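Local coordinates for penicillin-binding protein 2 (Pbp2) (Helicobacter pylori, PDB 5LP5) that probably binds penicillin and acts as a transpeptidase in peptidoglycan synthesis, and forms a cell-wall synthesis complex with MreC, at residues S357-A362 with Q482-G487. Sequence-based numbering, arbitrary orientation.
Sequences SNLYKA and QALRVG
With chi1 at -63°, CG of Y360 lies anti to its own carbonyl carbon, and the ring extends from the first turn of helix 359-364 to the flank of helix 475-493. L359, whose CG is instead anti to the backbone N (chi1 -150°), directs its CD2 branch to the same helix. V486 meets the Y360 ring at its edge: CB lies in the ring plane, and CG1 is 3.7 Å from CD1 of Y360. Further along the ring, the phenol OH of Y360 comes within 4.1 Å of the A483 methyl CB, while Y360 CE1 is 3.8 Å from A483 O. That carbonyl is already committed to its own helix, accepting from G487 N at 3.1 Å. The backbones draw closest where Y360 faces G487, with their CA atoms 4.7 Å apart; the glycine has no side chain to hold them off. L359 CD2 touches L484 CD2 at 4.1 Å, and both leucines pack further on helix 314-324, L359 against L322 and L484 against M315 and L319. N358 is the N-cap of the shorter helix: its OD1 accepts from K361 N at 2.7 Å, the donor almost straight ahead of the carbonyl. That bond spans the turn bearing L359 and Y360. The contact joins two helices of the transpeptidase domain; the L359 side chain lies near, without touching, the probable SxxK active-site motif. Across the contact, cohesion rests on van der Waals packing of aliphatic branches and one aromatic ring, while V486 N and G487 N bond within their helix and the L359 backbone to E329.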
ATOM      1  N   SER A 357      54.392  17.392  25.596  1.00112.60           N
ATOM      2  CA  SER A 357      53.040  16.815  25.589  1.00102.93           C
ATOM      3  C   SER A 357      52.992  15.304  25.863  1.00 96.90           C
ATOM      4  O   SER A 357      53.856  14.539  25.436  1.00 93.34           O
ATOM      5  CB  SER A 357      52.336  17.139  24.269  1.00 98.87           C
ATOM      6  OG  SER A 357      53.088  16.696  23.164  1.00102.35           O
ATOM      7  N   ASN A 358      51.953  14.900  26.586  1.00 96.10           N
ATOM      8  CA  ASN A 358      51.724  13.498  26.950  1.00 94.36           C
ATOM      9  C   ASN A 358      50.611  12.940  26.054  1.00 94.72           C
ATOM     10  O   ASN A 358      50.222  13.579  25.071  1.00102.22           O
ATOM     11  CB  ASN A 358      51.342  13.406  28.433  1.00 92.19           C
ATOM     12  CG  ASN A 358      50.179  14.316  28.793  1.00 92.02           C
ATOM     13  OD1 ASN A 358      49.240  14.481  28.014  1.00101.31           O
ATOM     14  ND2 ASN A 358      50.247  14.924  29.974  1.00 91.13           N
ATOM     15  N   LEU A 359      50.093  11.761  26.392  1.00 90.65           N
ATOM     16  CA  LEU A 359      48.946  11.182  25.661  1.00 84.03           C
ATOM     17  C   LEU A 359      47.687  12.074  25.737  1.00 81.46           C
ATOM     18  O   LEU A 359      47.114  12.437  24.707  1.00 81.48           O
ATOM     19  CB  LEU A 359      48.627   9.764  26.167  1.00 83.22           C
ATOM     20  CG  LEU A 359      48.012   8.776  25.155  1.00 81.34           C
ATOM     21  CD1 LEU A 359      47.933   7.364  25.725  1.00 80.50           C
ATOM     22  CD2 LEU A 359      46.637   9.183  24.671  1.00 79.81           C
ATOM     23  N   TYR A 360      47.274  12.428  26.956  1.00 78.90           N
ATOM     24  CA  TYR A 360      46.103  13.304  27.175  1.00 75.83           C
ATOM     25  C   TYR A 360      46.166  14.541  26.266  1.00 76.75           C
ATOM     26  O   TYR A 360      45.178  14.911  25.624  1.00 75.43           O
ATOM     27  CB  TYR A 360      45.978  13.777  28.645  1.00 73.72           C
ATOM     28  CG  TYR A 360      45.748  12.698  29.710  1.00 72.00           C
ATOM     29  CD1 TYR A 360      44.470  12.372  30.148  1.00 70.61           C
ATOM     30  CD2 TYR A 360      46.821  12.042  30.308  1.00 72.51           C
ATOM     31  CE1 TYR A 360      44.271  11.403  31.119  1.00 70.87           C
ATOM     32  CE2 TYR A 360      46.627  11.079  31.280  1.00 71.61           C
ATOM     33  CZ  TYR A 360      45.355  10.763  31.679  1.00 71.73           C
ATOM     34  OH  TYR A 360      45.176   9.798  32.638  1.00 75.95           O
ATOM     35  N   LYS A 361      47.336  15.169  26.215  1.00 81.25           N
ATOM     36  CA  LYS A 361      47.501  16.433  25.497  1.00 87.41           C
ATOM     37  C   LYS A 361      47.583  16.230  23.979  1.00 85.30           C
ATOM     38  O   LYS A 361      47.125  17.082  23.198  1.00 79.04           O
ATOM     39  CB  LYS A 361      48.742  17.180  26.000  1.00 95.20           C
ATOM     40  CG  LYS A 361      48.822  18.622  25.489  1.00102.95           C
ATOM     41  CD  LYS A 361      50.091  19.329  25.916  1.00110.93           C
ATOM     42  CE  LYS A 361      50.466  20.374  24.872  1.00116.43           C
ATOM     43  NZ  LYS A 361      51.808  20.977  25.058  1.00123.89           N
ATOM     44  N   ALA A 362      48.167  15.107  23.572  1.00 86.49           N
ATOM     45  CA  ALA A 362      48.287  14.765  22.150  1.00 87.80           C
ATOM     46  C   ALA A 362      46.917  14.504  21.513  1.00 81.30           C
ATOM     47  O   ALA A 362      46.670  14.856  20.349  1.00 78.39           O
ATOM     48  CB  ALA A 362      49.206  13.560  21.966  1.00 90.33           C
ATOM     49  N   GLN A 482      39.673   4.899  30.035  1.00 64.92           N
ATOM     50  CA  GLN A 482      39.278   6.131  30.710  1.00 64.99           C
ATOM     51  C   GLN A 482      40.216   7.265  30.329  1.00 63.19           C
ATOM     52  O   GLN A 482      39.780   8.377  30.009  1.00 58.31           O
ATOM     53  CB  GLN A 482      39.222   5.990  32.219  1.00 67.85           C
ATOM     54  CG  GLN A 482      38.467   7.178  32.791  1.00 71.97           C
ATOM     55  CD  GLN A 482      38.184   7.079  34.256  1.00 77.77           C
ATOM     56  OE1 GLN A 482      38.704   6.214  34.961  1.00 84.09           O
ATOM     57  NE2 GLN A 482      37.345   7.979  34.735  1.00 80.74           N
ATOM     58  N   ALA A 483      41.509   6.961  30.356  1.00 64.75           N
ATOM     59  CA  ALA A 483      42.522   7.900  29.916  1.00 65.30           C
ATOM     60  C   ALA A 483      42.121   8.504  28.589  1.00 63.95           C
ATOM     61  O   ALA A 483      42.112   9.729  28.424  1.00 64.94           O
ATOM     62  CB  ALA A 483      43.851   7.200  29.775  1.00 68.24           C
ATOM     63  N   LEU A 484      41.773   7.629  27.652  1.00 63.29           N
ATOM     64  CA  LEU A 484      41.378   8.050  26.306  1.00 59.95           C
ATOM     65  C   LEU A 484      40.131   8.940  26.339  1.00 55.79           C
ATOM     66  O   LEU A 484      40.061   9.943  25.623  1.00 56.56           O
ATOM     67  CB  LEU A 484      41.127   6.833  25.419  1.00 59.14           C
ATOM     68  CG  LEU A 484      42.312   5.876  25.260  1.00 61.92           C
ATOM     69  CD1 LEU A 484      41.924   4.616  24.494  1.00 62.61           C
ATOM     70  CD2 LEU A 484      43.486   6.568  24.586  1.00 63.63           C
ATOM     71  N   ARG A 485      39.159   8.568  27.171  1.00 51.33           N
ATOM     72  CA  ARG A 485      37.930   9.348  27.296  1.00 50.39           C
ATOM     73  C   ARG A 485      38.213  10.748  27.821  1.00 52.18           C
ATOM     74  O   ARG A 485      37.635  11.740  27.331  1.00 48.08           O
ATOM     75  CB  ARG A 485      36.931   8.640  28.202  1.00 49.59           C
ATOM     76  CG  ARG A 485      36.341   7.395  27.561  1.00 48.74           C
ATOM     77  CD  ARG A 485      35.167   6.868  28.342  1.00 47.92           C
ATOM     78  NE  ARG A 485      35.612   6.189  29.552  1.00 47.43           N
ATOM     79  CZ  ARG A 485      35.736   4.872  29.688  1.00 47.76           C
ATOM     80  NH1 ARG A 485      35.462   4.036  28.693  1.00 44.81           N
ATOM     81  NH2 ARG A 485      36.146   4.380  30.848  1.00 53.70           N
ATOM     82  N   VAL A 486      39.111  10.817  28.808  1.00 52.83           N
ATOM     83  CA  VAL A 486      39.497  12.094  29.411  1.00 53.24           C
ATOM     84  C   VAL A 486      40.105  12.991  28.340  1.00 51.00           C
ATOM     85  O   VAL A 486      39.845  14.198  28.298  1.00 49.65           O
ATOM     86  CB  VAL A 486      40.487  11.915  30.598  1.00 55.93           C
ATOM     87  CG1 VAL A 486      40.980  13.274  31.115  1.00 57.16           C
ATOM     88  CG2 VAL A 486      39.838  11.123  31.739  1.00 55.39           C
ATOM     89  N   GLY A 487      40.914  12.398  27.474  1.00 50.56           N
ATOM     90  CA  GLY A 487      41.452  13.128  26.343  1.00 52.76           C
ATOM     91  C   GLY A 487      40.336  13.695  25.476  1.00 52.80           C
ATOM     92  O   GLY A 487      40.318  14.901  25.202  1.00 50.75           O
TER